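Local coordinates for protein putative isochorismatase (Burkholderia xenovorans, PDB 3OQP) that probably acts as a hydrolase of the isochorismatase-like alpha/beta family, with its natural substrate not established, at residues A[5-10]-A[190-195]; A[10-15]-A[52-57]; A[93-98]-A[124-129]; A[109-114]-A[134-139]; A[113-118]-A[141-146]. One frame throughout, in Å; residues are numbered along the deposited sequence. Where two conformers were deposited one is given.

Interaction 1 (A[5-10]-A[190-195])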
# COMPACT_ATOMS: atom_id res chain seq x y z
N PRO A 5 10.69 -17.63 -14.61
CA PRO A 5 9.81 -16.42 -14.58
C PRO A 5 9.67 -15.79 -15.94
O PRO A 5 10.63 -15.70 -16.71
CB PRO A 5 10.55 -15.46 -13.65
CG PRO A 5 11.35 -16.37 -12.80
CD PRO A 5 11.81 -17.50 -13.67
N ARG A 6 8.45 -15.36 -16.26
CA ARG A 6 8.13 -14.61 -17.48
C ARG A 6 7.78 -13.18 -17.06
O ARG A 6 6.69 -12.92 -16.57
CB ARG A 6 7.05 -15.29 -18.25
CG ARG A 6 6.50 -14.49 -19.42
CD ARG A 6 7.51 -13.94 -20.38
NE ARG A 6 6.79 -13.49 -21.58
CZ ARG A 6 7.35 -12.91 -22.61
NH1 ARG A 6 8.68 -12.67 -22.60
NH2 ARG A 6 6.56 -12.51 -23.62
N ARG A 7 8.80 -12.33 -17.09
CA ARG A 7 8.80 -11.02 -16.48
C ARG A 7 8.40 -9.97 -17.52
O ARG A 7 8.75 -10.07 -18.69
CB ARG A 7 10.18 -10.65 -15.87
CG ARG A 7 10.60 -11.49 -14.72
CD ARG A 7 12.10 -11.48 -14.46
NE ARG A 7 12.44 -11.91 -13.13
CZ ARG A 7 13.25 -12.93 -12.77
NH1 ARG A 7 13.87 -13.68 -13.67
NH2 ARG A 7 13.54 -13.11 -11.49
N ALA A 8 7.73 -8.93 -17.03
CA ALA A 8 7.60 -7.66 -17.73
C ALA A 8 8.22 -6.63 -16.77
O ALA A 8 7.91 -6.62 -15.60
CB ALA A 8 6.12 -7.29 -18.12
N LEU A 9 8.99 -5.71 -17.32
CA LEU A 9 9.49 -4.58 -16.56
C LEU A 9 8.54 -3.38 -16.77
O LEU A 9 8.35 -2.93 -17.90
CB LEU A 9 10.89 -4.21 -17.06
CG LEU A 9 11.53 -3.02 -16.36
CD1 LEU A 9 11.88 -3.39 -14.92
CD2 LEU A 9 12.77 -2.53 -17.17
N ILE A 10 7.97 -2.86 -15.68
CA ILE A 10 7.11 -1.66 -15.79
C ILE A 10 7.86 -0.49 -15.16
O ILE A 10 8.48 -0.66 -14.08
CB ILE A 10 5.76 -1.92 -15.12
CG1 ILE A 10 4.77 -0.81 -15.48
CG2 ILE A 10 5.85 -2.14 -13.62
CD1 ILE A 10 3.31 -1.17 -15.16
N THR A 190 15.91 -17.43 -13.03
CA THR A 190 15.53 -17.81 -11.67
C THR A 190 14.66 -16.75 -11.03
O THR A 190 14.77 -15.58 -11.39
CB THR A 190 16.80 -18.07 -10.82
OG1 THR A 190 17.72 -16.96 -10.89
CG2 THR A 190 17.51 -19.36 -11.35
N PRO A 191 13.79 -17.14 -10.12
CA PRO A 191 13.01 -16.18 -9.36
C PRO A 191 13.82 -15.48 -8.31
O PRO A 191 14.88 -15.97 -7.90
CB PRO A 191 11.95 -17.02 -8.68
CG PRO A 191 12.54 -18.36 -8.52
CD PRO A 191 13.50 -18.52 -9.68
N LEU A 192 13.34 -14.34 -7.86
CA LEU A 192 13.96 -13.66 -6.75
C LEU A 192 13.24 -14.11 -5.47
O LEU A 192 12.09 -14.49 -5.51
CB LEU A 192 13.86 -12.13 -6.96
CG LEU A 192 14.80 -11.56 -8.02
CD1 LEU A 192 14.41 -10.16 -8.31
CD2 LEU A 192 16.29 -11.63 -7.60
N ALA A 193 13.93 -14.01 -4.34
CA ALA A 193 13.42 -14.47 -3.06
C ALA A 193 12.38 -13.54 -2.43
O ALA A 193 12.60 -12.34 -2.38
CB ALA A 193 14.60 -14.61 -2.08
N ARG A 194 11.29 -14.12 -1.95
CA ARG A 194 10.21 -13.43 -1.25
C ARG A 194 10.25 -13.78 0.23
O ARG A 194 10.48 -14.96 0.59
CB ARG A 194 8.85 -13.80 -1.83
CG ARG A 194 8.71 -13.23 -3.19
CD ARG A 194 7.46 -13.64 -4.00
NE ARG A 194 7.46 -12.88 -5.27
CZ ARG A 194 8.26 -13.17 -6.29
NH1 ARG A 194 9.13 -14.19 -6.25
NH2 ARG A 194 8.29 -12.41 -7.34
N GLY A 195 10.02 -12.80 1.09
CA GLY A 195 9.90 -13.03 2.50
C GLY A 195 8.48 -13.39 2.90
O GLY A 195 7.58 -13.59 2.06
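Arg7 reaches from the start of strand 7-12 to the backbone of Thr190, linking the parallel sheet of this isochorismatase-like alpha/beta fold to the loop between its last two helices, 179-188 and 197-208. The guanidinium meets the loop end-on, and both terminal nitrogens converge on one carbonyl oxygen. Arg7 NH2 forms the shorter bond, 2.8 Å to Thr190 O with an angle of 152° at the hydrogen, and it approaches within the carbonyl plane. Arg7 NH1 lies 3.1 Å from Thr190 O; this bond is more bent, at 135°, and its donor stands above the carbonyl plane. An extended run from CG to NE gives the arginine the length to span the gap. NH2 also forms a salt bridge with Glu138 of strand 136-140, and Trp182, Ala185 and Val186 of helix 179-188 pack against the same side chain.

Thr190 takes part through its main chain, since its CB points away from the strand. Pro5 fills in beside the arginine, its CB over one guanidinium face and displaced toward the rim. Its ring then rests on the peptide joining Thr190 and Pro191: Pro5 CG is 3.8 Å from Thr190 C and 3.7 Å from Pro191 N.

Interaction 2 (A[10-15]-A[52-57])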
# COMPACT_ATOMS: atom_id res chain seq x y z
N ILE A 10 7.97 -2.86 -15.68
CA ILE A 10 7.11 -1.66 -15.79
C ILE A 10 7.86 -0.49 -15.16
O ILE A 10 8.48 -0.66 -14.08
CB ILE A 10 5.76 -1.92 -15.12
CG1 ILE A 10 4.77 -0.81 -15.48
CG2 ILE A 10 5.85 -2.14 -13.62
CD1 ILE A 10 3.31 -1.17 -15.16
N VAL A 11 7.94 0.60 -15.88
CA VAL A 11 8.69 1.78 -15.54
C VAL A 11 7.69 2.85 -15.24
O VAL A 11 7.07 3.43 -16.18
CB VAL A 11 9.60 2.17 -16.73
CG1 VAL A 11 10.45 3.35 -16.35
CG2 VAL A 11 10.51 0.96 -17.07
N ILE A 12 7.38 3.13 -13.97
CA ILE A 12 6.23 3.92 -13.55
C ILE A 12 6.60 5.37 -13.35
O ILE A 12 7.43 5.73 -12.49
CB ILE A 12 5.61 3.35 -12.25
CG1 ILE A 12 5.14 1.90 -12.49
CG2 ILE A 12 4.43 4.21 -11.84
CD1 ILE A 12 4.52 1.21 -11.30
N ASP A 13 5.97 6.22 -14.15
CA ASP A 13 5.97 7.67 -13.95
C ASP A 13 7.36 8.28 -13.79
O ASP A 13 7.58 9.15 -12.94
CB ASP A 13 5.08 8.08 -12.79
CG ASP A 13 3.63 7.64 -12.96
OD1 ASP A 13 3.24 7.09 -14.01
OD2 ASP A 13 2.83 7.86 -11.98
N VAL A 14 8.28 7.91 -14.68
CA VAL A 14 9.60 8.46 -14.69
C VAL A 14 9.61 9.73 -15.51
O VAL A 14 10.01 9.76 -16.67
CB VAL A 14 10.68 7.37 -15.05
CG1 VAL A 14 12.11 8.01 -15.09
CG2 VAL A 14 10.66 6.15 -14.09
N GLN A 15 9.12 10.76 -14.82
CA GLN A 15 8.79 12.05 -15.38
C GLN A 15 9.54 13.17 -14.73
O GLN A 15 10.06 13.05 -13.59
CB GLN A 15 7.28 12.23 -15.19
CG GLN A 15 6.43 11.35 -16.12
CD GLN A 15 4.97 11.25 -15.73
OE1 GLN A 15 4.54 10.31 -15.06
NE2 GLN A 15 4.19 12.22 -16.17
N VAL A 52 7.30 -1.83 -20.26
CA VAL A 52 6.04 -1.05 -20.28
C VAL A 52 6.28 0.28 -19.62
O VAL A 52 6.79 0.29 -18.47
CB VAL A 52 4.93 -1.78 -19.47
CG1 VAL A 52 3.63 -0.95 -19.46
CG2 VAL A 52 4.72 -3.21 -19.98
N ILE A 53 6.05 1.38 -20.30
CA ILE A 53 6.18 2.71 -19.76
C ILE A 53 4.80 3.22 -19.33
O ILE A 53 3.83 3.13 -20.07
CB ILE A 53 6.75 3.66 -20.84
CG1 ILE A 53 8.12 3.20 -21.32
CG2 ILE A 53 6.77 5.13 -20.39
CD1 ILE A 53 9.13 2.99 -20.28
N VAL A 54 4.75 3.82 -18.14
CA VAL A 54 3.54 4.42 -17.57
C VAL A 54 3.82 5.92 -17.43
O VAL A 54 4.88 6.28 -16.88
CB VAL A 54 3.19 3.81 -16.23
CG1 VAL A 54 1.90 4.44 -15.67
CG2 VAL A 54 3.10 2.26 -16.35
N GLN A 55 2.86 6.75 -17.84
CA GLN A 55 2.95 8.19 -17.70
C GLN A 55 1.69 8.67 -16.99
O GLN A 55 0.57 8.37 -17.44
CB GLN A 55 3.13 8.83 -19.08
CG GLN A 55 3.38 10.32 -19.07
CD GLN A 55 3.70 10.89 -20.46
OE1 GLN A 55 3.47 10.25 -21.48
NE2 GLN A 55 4.36 12.04 -20.47
N ASN A 56 1.87 9.50 -15.97
CA ASN A 56 0.80 9.99 -15.12
C ASN A 56 0.46 11.44 -15.52
O ASN A 56 1.37 12.28 -15.56
CB ASN A 56 1.23 9.94 -13.65
CG ASN A 56 0.16 10.37 -12.71
OD1 ASN A 56 -0.68 9.55 -12.33
ND2 ASN A 56 0.14 11.69 -12.32
N PHE A 57 -0.81 11.72 -15.81
CA PHE A 57 -1.21 13.08 -16.07
C PHE A 57 -2.28 13.57 -15.12
O PHE A 57 -3.19 12.84 -14.75
CB PHE A 57 -1.79 13.16 -17.47
CG PHE A 57 -0.77 13.02 -18.56
CD1 PHE A 57 0.17 14.02 -18.80
CD2 PHE A 57 -0.83 11.95 -19.43
CE1 PHE A 57 1.07 13.91 -19.84
CE2 PHE A 57 0.09 11.84 -20.49
CZ PHE A 57 1.03 12.82 -20.67
O HOH W 1 7.70 6.11 -17.00
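Ile10 opens the parallel pairing with Val52, and its CG1 leans along the strand to meet Val54 CG2 at 3.6 Å. That reach follows from chi1 of -168°, which sets CG1 opposite the backbone N. Val11 makes two ladder bonds, from its N to Val52 O (2.9 Å) and from its O to Val54 N (3.1 Å), while its side chain lies beside that of Ile53, on the other sheet face from Ile10, Ile12 and Val54. At Ile12 regular pairing ends. Asp13 N bonds to Val54 O at 2.9 Å, but from above the carbonyl plane, as the chain bends away at a positive phi. A water bridges the strands here: it donates to Val11 O and Val54 O and accepts from Val14 N, the centre of an inverse gamma turn.

The Asp13 carboxylate passes obliquely by Asn56, its OD2 3.1 Å from Asn56 CB; OD2 forms a salt bridge with Lys89, the pair probably corresponding to the aspartate and lysine of the Asp-Lys-Cys triad of relatives. Gln15 pairs with the main chain of Asn56 as a strand would: OE1 accepts from Asn56 N and NE2 donates to Asn56 O, each at 2.9 Å. NE2 also bonds to Ala72 O.

The strands belong to the beta-alpha-beta unit 7-12, 30-47, 51-56; helix 30-47 packs on Val11 and Val14, and strands 111-115 and 85-89 flank the pair.

Interaction 3 (A[93-98]-A[124-129])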
# COMPACT_ATOMS: atom_id res chain seq x y z
N SER A 93 -2.68 3.59 -9.30
CA SER A 93 -2.46 2.29 -9.90
C SER A 93 -2.48 2.36 -11.45
O SER A 93 -3.36 2.96 -12.06
CB SER A 93 -3.54 1.32 -9.50
OG SER A 93 -3.40 0.10 -10.25
N ALA A 94 -1.50 1.72 -12.08
CA ALA A 94 -1.37 1.60 -13.52
C ALA A 94 -2.37 0.59 -14.09
O ALA A 94 -2.55 0.56 -15.31
CB ALA A 94 0.04 1.20 -13.90
N PHE A 95 -3.09 -0.15 -13.25
CA PHE A 95 -4.09 -1.10 -13.73
C PHE A 95 -5.48 -0.55 -13.91
O PHE A 95 -6.17 -0.99 -14.82
CB PHE A 95 -4.18 -2.28 -12.75
CG PHE A 95 -3.02 -3.27 -12.81
CD1 PHE A 95 -3.01 -4.26 -13.77
CD2 PHE A 95 -1.96 -3.19 -11.95
CE1 PHE A 95 -1.99 -5.18 -13.85
CE2 PHE A 95 -0.89 -4.11 -12.02
CZ PHE A 95 -0.91 -5.10 -12.94
N THR A 96 -5.91 0.29 -13.01
CA THR A 96 -7.34 0.66 -12.97
C THR A 96 -7.84 1.34 -14.22
O THR A 96 -7.43 2.41 -14.56
CB THR A 96 -7.68 1.53 -11.76
OG1 THR A 96 -7.18 0.88 -10.58
CG2 THR A 96 -9.17 1.88 -11.64
N GLY A 97 -8.69 0.60 -14.90
CA GLY A 97 -9.33 1.01 -16.09
C GLY A 97 -8.48 0.97 -17.34
O GLY A 97 -8.96 1.39 -18.38
N THR A 98 -7.22 0.50 -17.24
CA THR A 98 -6.27 0.56 -18.37
C THR A 98 -6.23 -0.77 -19.10
O THR A 98 -6.92 -1.73 -18.71
CB THR A 98 -4.86 0.93 -17.88
OG1 THR A 98 -4.27 -0.20 -17.24
CG2 THR A 98 -4.88 2.18 -16.92
N ALA A 124 3.35 1.24 -5.06
CA ALA A 124 2.67 0.37 -4.11
C ALA A 124 1.23 0.05 -4.58
O ALA A 124 0.79 -1.11 -4.37
CB ALA A 124 2.67 1.00 -2.68
N SER A 125 0.52 1.04 -5.14
CA SER A 125 -0.83 0.81 -5.63
C SER A 125 -0.86 -0.22 -6.74
O SER A 125 -1.71 -1.13 -6.76
CB SER A 125 -1.43 2.14 -6.07
OG SER A 125 -1.67 3.01 -4.98
N THR A 126 0.06 -0.07 -7.67
CA THR A 126 0.16 -0.94 -8.80
C THR A 126 0.49 -2.36 -8.33
O THR A 126 -0.14 -3.36 -8.80
CB THR A 126 1.21 -0.44 -9.80
OG1 THR A 126 0.80 0.85 -10.29
CG2 THR A 126 1.40 -1.36 -10.98
N ILE A 127 1.43 -2.49 -7.38
CA ILE A 127 1.78 -3.78 -6.81
C ILE A 127 0.59 -4.43 -6.09
O ILE A 127 0.35 -5.64 -6.24
CB ILE A 127 2.95 -3.60 -5.84
CG1 ILE A 127 4.19 -3.24 -6.68
CG2 ILE A 127 3.17 -4.85 -4.97
CD1 ILE A 127 5.40 -2.80 -5.80
N ASN A 128 -0.19 -3.66 -5.33
CA ASN A 128 -1.32 -4.19 -4.59
C ASN A 128 -2.31 -4.83 -5.55
O ASN A 128 -2.78 -5.96 -5.32
CB ASN A 128 -2.05 -3.09 -3.79
CG ASN A 128 -3.24 -3.64 -2.98
OD1 ASN A 128 -3.00 -4.50 -2.20
ND2 ASN A 128 -4.52 -3.16 -3.21
N HIS A 129 -2.60 -4.15 -6.66
CA HIS A 129 -3.50 -4.70 -7.66
C HIS A 129 -2.90 -5.97 -8.26
O HIS A 129 -3.59 -6.99 -8.42
CB HIS A 129 -3.81 -3.66 -8.73
CG HIS A 129 -4.91 -2.73 -8.36
ND1 HIS A 129 -4.92 -1.40 -8.73
CD2 HIS A 129 -6.09 -2.95 -7.74
CE1 HIS A 129 -6.03 -0.84 -8.30
NE2 HIS A 129 -6.77 -1.76 -7.71
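Two hydrogen bonds tie Ser93 and Ala94 to the first turns of helix 124-132. Ser93 OG and His129 ND1 are 2.6 Å apart, with the hydroxyl at the edge of the imidazole and close to its plane. Chi1 of 173° places OG opposite the backbone N of Ser93, where it also accepts from Phe95 N at 3.0 Å, completing an ST turn. The second bond runs from Ala94 N to Thr126 OG1, 3.0 Å long and nearly straight at 168°; the same hydroxyl is bonded to the backbone oxygen of the oxidised cysteine, 3-sulfinoalanine, at position 122.

The loop 93-98 follows sheet strand 85-89 and leads through a type II turn, Phe95 to Thr98, into helix 100-105. It is thereby fastened to the helix that begins two residues after the modified cysteine. His129 also faces the dimer interface, where its ring meets His129 and His132 of the second subunit.

Apolar and edge contacts accompany the bonds. Phe95 crosses Thr126 at about a right angle, with CE2 3.7 Å from Thr126 CG2, and Thr126 O approaches the ring at its edge. Phe95 CD2 lies 3.7 Å from His129 CB. Thr96 OG1 comes obliquely upon the imidazole, 3.1 Å from His129 CE1.

Interaction 4 (A[109-114]-A[134-139])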
# COMPACT_ATOMS: atom_id res chain seq x y z
N ILE A 109 2.72 -13.10 -19.06
CA ILE A 109 3.49 -12.58 -17.92
C ILE A 109 3.00 -13.17 -16.61
O ILE A 109 1.80 -13.11 -16.32
CB ILE A 109 3.40 -11.04 -17.89
CG1 ILE A 109 3.90 -10.44 -19.20
CG2 ILE A 109 4.10 -10.47 -16.61
CD1 ILE A 109 5.33 -10.80 -19.62
N ASP A 110 3.92 -13.72 -15.81
CA ASP A 110 3.59 -14.24 -14.51
C ASP A 110 4.24 -13.41 -13.41
O ASP A 110 3.90 -13.60 -12.21
CB ASP A 110 3.88 -15.75 -14.34
CG ASP A 110 5.33 -16.14 -14.43
OD1 ASP A 110 6.24 -15.28 -14.40
OD2 ASP A 110 5.55 -17.38 -14.52
N THR A 111 5.13 -12.48 -13.77
CA THR A 111 5.96 -11.73 -12.83
C THR A 111 6.10 -10.30 -13.31
O THR A 111 6.56 -10.08 -14.43
CB THR A 111 7.36 -12.36 -12.68
OG1 THR A 111 7.22 -13.73 -12.35
CG2 THR A 111 8.21 -11.71 -11.61
N LEU A 112 5.68 -9.32 -12.48
CA LEU A 112 5.75 -7.92 -12.86
C LEU A 112 6.87 -7.30 -12.07
O LEU A 112 6.83 -7.33 -10.83
CB LEU A 112 4.44 -7.22 -12.55
CG LEU A 112 4.34 -5.76 -12.94
CD1 LEU A 112 4.35 -5.54 -14.49
CD2 LEU A 112 3.08 -5.13 -12.30
N THR A 113 7.89 -6.79 -12.76
CA THR A 113 9.05 -6.17 -12.10
C THR A 113 8.84 -4.64 -12.13
O THR A 113 8.74 -4.00 -13.19
CB THR A 113 10.34 -6.49 -12.83
OG1 THR A 113 10.46 -7.92 -12.98
CG2 THR A 113 11.60 -5.99 -12.05
N VAL A 114 8.76 -4.03 -10.94
CA VAL A 114 8.38 -2.63 -10.77
C VAL A 114 9.61 -1.76 -10.52
O VAL A 114 10.46 -2.02 -9.63
CB VAL A 114 7.41 -2.49 -9.60
CG1 VAL A 114 7.09 -1.02 -9.28
CG2 VAL A 114 6.13 -3.25 -9.94
N GLY A 134 -3.15 -12.20 -8.81
CA GLY A 134 -2.41 -13.42 -9.01
C GLY A 134 -1.04 -13.34 -9.66
O GLY A 134 -0.43 -14.36 -9.94
N LEU A 135 -0.56 -12.14 -9.91
CA LEU A 135 0.80 -11.99 -10.45
C LEU A 135 1.81 -12.04 -9.31
O LEU A 135 1.53 -11.54 -8.21
CB LEU A 135 0.93 -10.65 -11.16
CG LEU A 135 0.20 -10.47 -12.48
CD1 LEU A 135 0.23 -9.01 -12.90
CD2 LEU A 135 0.96 -11.35 -13.48
N ALA A 136 2.98 -12.63 -9.58
CA ALA A 136 4.13 -12.42 -8.72
C ALA A 136 4.67 -11.04 -9.02
O ALA A 136 4.51 -10.55 -10.16
CB ALA A 136 5.17 -13.48 -9.01
N VAL A 137 5.28 -10.39 -8.04
CA VAL A 137 5.76 -9.04 -8.22
C VAL A 137 7.20 -8.96 -7.70
O VAL A 137 7.56 -9.63 -6.70
CB VAL A 137 4.92 -8.02 -7.43
CG1 VAL A 137 5.53 -6.58 -7.56
CG2 VAL A 137 3.48 -8.05 -7.93
N GLU A 138 8.04 -8.22 -8.40
CA GLU A 138 9.38 -7.87 -7.97
C GLU A 138 9.45 -6.35 -7.87
O GLU A 138 8.78 -5.61 -8.62
CB GLU A 138 10.40 -8.39 -8.99
CG GLU A 138 10.34 -9.92 -9.10
CD GLU A 138 11.16 -10.50 -10.21
OE1 GLU A 138 11.32 -9.85 -11.26
OE2 GLU A 138 11.60 -11.67 -10.05
N PHE A 139 10.26 -5.86 -6.92
CA PHE A 139 10.41 -4.40 -6.67
C PHE A 139 11.88 -4.10 -6.56
O PHE A 139 12.57 -4.70 -5.70
CB PHE A 139 9.68 -4.02 -5.38
CG PHE A 139 9.83 -2.59 -4.95
CD1 PHE A 139 9.08 -1.59 -5.53
CD2 PHE A 139 10.70 -2.25 -3.94
CE1 PHE A 139 9.23 -0.31 -5.08
CE2 PHE A 139 10.81 -0.90 -3.53
CZ PHE A 139 10.11 0.04 -4.13
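Similar first torsions, chi1 -54° in Thr113 and -62° in Glu138, set Thr113 OG1 and Glu138 CG beside their own backbone N atoms and bring hydroxyl and carboxylate together across two neighbouring strands. Thr113 OG1 donates to Glu138 OE1 at 2.7 Å, using the anti lone pair, the one turned away from OE2. Thr111, two residues earlier on the same face, brings its methyl obliquely against the same group, CG2 lying 3.5 Å from Glu138 CD.

The backbones run parallel, strand 111-114 at 19° to strand 136-139. Both backbone polar atoms of Leu112 bond to strand 136-139, its N to Ala136 O and its O to Glu138 N, each at 2.9 Å; Val114 N continues the ladder to Glu138 O at 2.8 Å, and Ala136 N begins it at Asp110 O. Just before the strand, Gly134 closes helix 124-132 with a Schellman motif, and Leu135 CD2 packs against Ile109 O. Helix 124-132 links these parallel neighbours as a beta-alpha-beta crossover. On the face opposite Glu138, Val114 CG2 meets Val137 CG1 at 4.1 Å, and Val114 CG1 lies at the rim of the Phe139 ring; Ile127 of the crossover helix covers these residues.

Glu138 OE2 pairs with Arg7, and Trp182 adds a weak bond to OE1. With a hydroxyl on one oxygen and an arginine on the other, the buried carboxylate is probably kept ionised.

Interaction 5 (A[113-118]-A[141-146])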
# COMPACT_ATOMS: atom_id res chain seq x y z
N THR A 113 7.89 -6.79 -12.76
CA THR A 113 9.05 -6.17 -12.10
C THR A 113 8.84 -4.64 -12.13
O THR A 113 8.74 -4.00 -13.19
CB THR A 113 10.34 -6.49 -12.83
OG1 THR A 113 10.46 -7.92 -12.98
CG2 THR A 113 11.60 -5.99 -12.05
N VAL A 114 8.76 -4.03 -10.94
CA VAL A 114 8.38 -2.63 -10.77
C VAL A 114 9.61 -1.76 -10.52
O VAL A 114 10.46 -2.02 -9.63
CB VAL A 114 7.41 -2.49 -9.60
CG1 VAL A 114 7.09 -1.02 -9.28
CG2 VAL A 114 6.13 -3.25 -9.94
N THR A 115 9.68 -0.68 -11.30
CA THR A 115 10.62 0.41 -11.15
C THR A 115 9.82 1.73 -11.33
O THR A 115 8.68 1.74 -11.84
CB THR A 115 11.76 0.34 -12.21
OG1 THR A 115 11.19 0.53 -13.53
CG2 THR A 115 12.55 -0.95 -12.07
N GLY A 116 10.46 2.80 -10.95
CA GLY A 116 9.90 4.11 -11.08
C GLY A 116 9.33 4.62 -9.76
O GLY A 116 9.67 4.13 -8.69
N TYR A 117 8.53 5.66 -9.87
CA TYR A 117 8.15 6.50 -8.75
C TYR A 117 6.65 6.69 -8.64
O TYR A 117 5.94 6.69 -9.64
CB TYR A 117 8.77 7.90 -8.94
CG TYR A 117 10.26 7.91 -9.26
CD1 TYR A 117 11.20 7.35 -8.42
CD2 TYR A 117 10.70 8.42 -10.47
CE1 TYR A 117 12.56 7.34 -8.78
CE2 TYR A 117 12.05 8.47 -10.81
CZ TYR A 117 12.99 7.91 -9.97
OH TYR A 117 14.32 7.91 -10.38
N MSE A 118 6.13 6.96 -7.43
CA MSE A 118 6.84 6.88 -6.17
C MSE A 118 6.61 5.51 -5.53
O MSE A 118 5.56 4.90 -5.65
CB MSE A 118 6.36 7.88 -5.17
CG MSE A 118 6.61 9.28 -5.68
SE MSE A 118 5.89 10.75 -4.50
CE MSE A 118 4.14 10.55 -4.95
N HIS A 141 14.60 -1.94 -5.38
CA HIS A 141 14.63 -0.94 -4.32
C HIS A 141 15.55 0.25 -4.69
O HIS A 141 15.50 1.29 -4.05
CB HIS A 141 15.00 -1.53 -2.98
CG HIS A 141 16.35 -2.11 -2.95
ND1 HIS A 141 17.47 -1.32 -3.00
CD2 HIS A 141 16.76 -3.38 -2.90
CE1 HIS A 141 18.53 -2.12 -2.88
NE2 HIS A 141 18.12 -3.37 -2.88
N ASP A 142 16.43 0.06 -5.65
CA ASP A 142 17.41 1.08 -6.05
C ASP A 142 17.05 1.74 -7.38
O ASP A 142 17.82 2.56 -7.90
CB ASP A 142 18.80 0.46 -6.02
CG ASP A 142 18.98 -0.66 -7.02
OD1 ASP A 142 18.07 -0.96 -7.77
OD2 ASP A 142 20.07 -1.28 -6.95
N ALA A 143 15.85 1.41 -7.93
CA ALA A 143 15.31 1.95 -9.16
C ALA A 143 13.92 2.53 -8.94
O ALA A 143 13.15 2.67 -9.89
CB ALA A 143 15.32 0.89 -10.23
N THR A 144 13.69 2.95 -7.72
CA THR A 144 12.44 3.48 -7.21
C THR A 144 12.75 4.64 -6.25
O THR A 144 13.90 5.00 -6.07
CB THR A 144 11.62 2.39 -6.57
OG1 THR A 144 12.39 1.73 -5.57
CG2 THR A 144 11.17 1.35 -7.61
N GLY A 145 11.77 5.20 -5.56
CA GLY A 145 12.06 6.20 -4.54
C GLY A 145 10.86 6.98 -4.04
O GLY A 145 9.74 6.89 -4.63
N SER A 146 11.12 7.74 -2.98
CA SER A 146 10.11 8.49 -2.24
C SER A 146 10.53 9.93 -2.03
O SER A 146 11.65 10.34 -2.38
CB SER A 146 9.82 7.84 -0.87
OG SER A 146 9.27 6.53 -1.01
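At the C-terminal end of strand 111-115, where the parallel sheet gives way to loops around the modified cysteine, Gly116 joins Ala143 of the chain leaving strand 136-140. Gly116 N donates to Ala143 O at 2.9 Å, almost straight at 174° and in the carbonyl plane. Beside this bond Thr115 CG2 rests on Ala143 CB at 3.8 Å, while Thr115 OG1 turns to Ile10 O of the adjacent strand. The Thr144 methyl meets the same corner: CG2 lies 3.3 Å from Gly116 O and 3.7 Å from Thr115 CA. Chi1 of 54° leaves OG1 of Thr144 between its own N and carbonyl carbon, from where it bonds back to Leu140 O. A CA-H...O contact, Thr144 CA to Gly116 O at 3.2 Å, lies alongside.

Beyond Gly116 comes a cis peptide between Tyr117 and Met118, a non-proline cis bond such as relatives have a few residues before their catalytic cysteine. Met118 N bonds to OD2 of the 3-sulfinoalanine at position 122, consistent with an oxyanion-binding role for this amide.

Tyr117 turns the edge of its ring to the peptide between Thr144 and Gly145, with CD1 3.6 Å from Gly145 N. The phenol reaches on to Ser33 OG of helix 30-47. At the far end Met118, present as selenomethionine, sets its CA 3.3 Å from Gly145 O, and its side chain packs on Ile197 of the second subunit.

Interactions 1, 2, 4 and 5 follow one parallel sheet, in which strand 7-12 lies between 51-56 and 111-115, and 111-115 in turn adjoins 136-140. Interaction 1 encloses the others along the chain; interaction 2 closes before interactions 3, 4 and 5 open, and interactions 3 and 4 alternate their segments because helix 124-132 is the crossover between the paired strands of interaction 4. Centres of interactions 1 and 4 lie about 6 Å apart, joined by the salt bridge from Arg7 to Glu138. Interactions 2 and 5, about 11 Å apart between centres, sit toward the C-terminal strand ends, where Ile12 O meets Tyr117 N, and with interaction 3 they frame the surroundings of the modified cysteine.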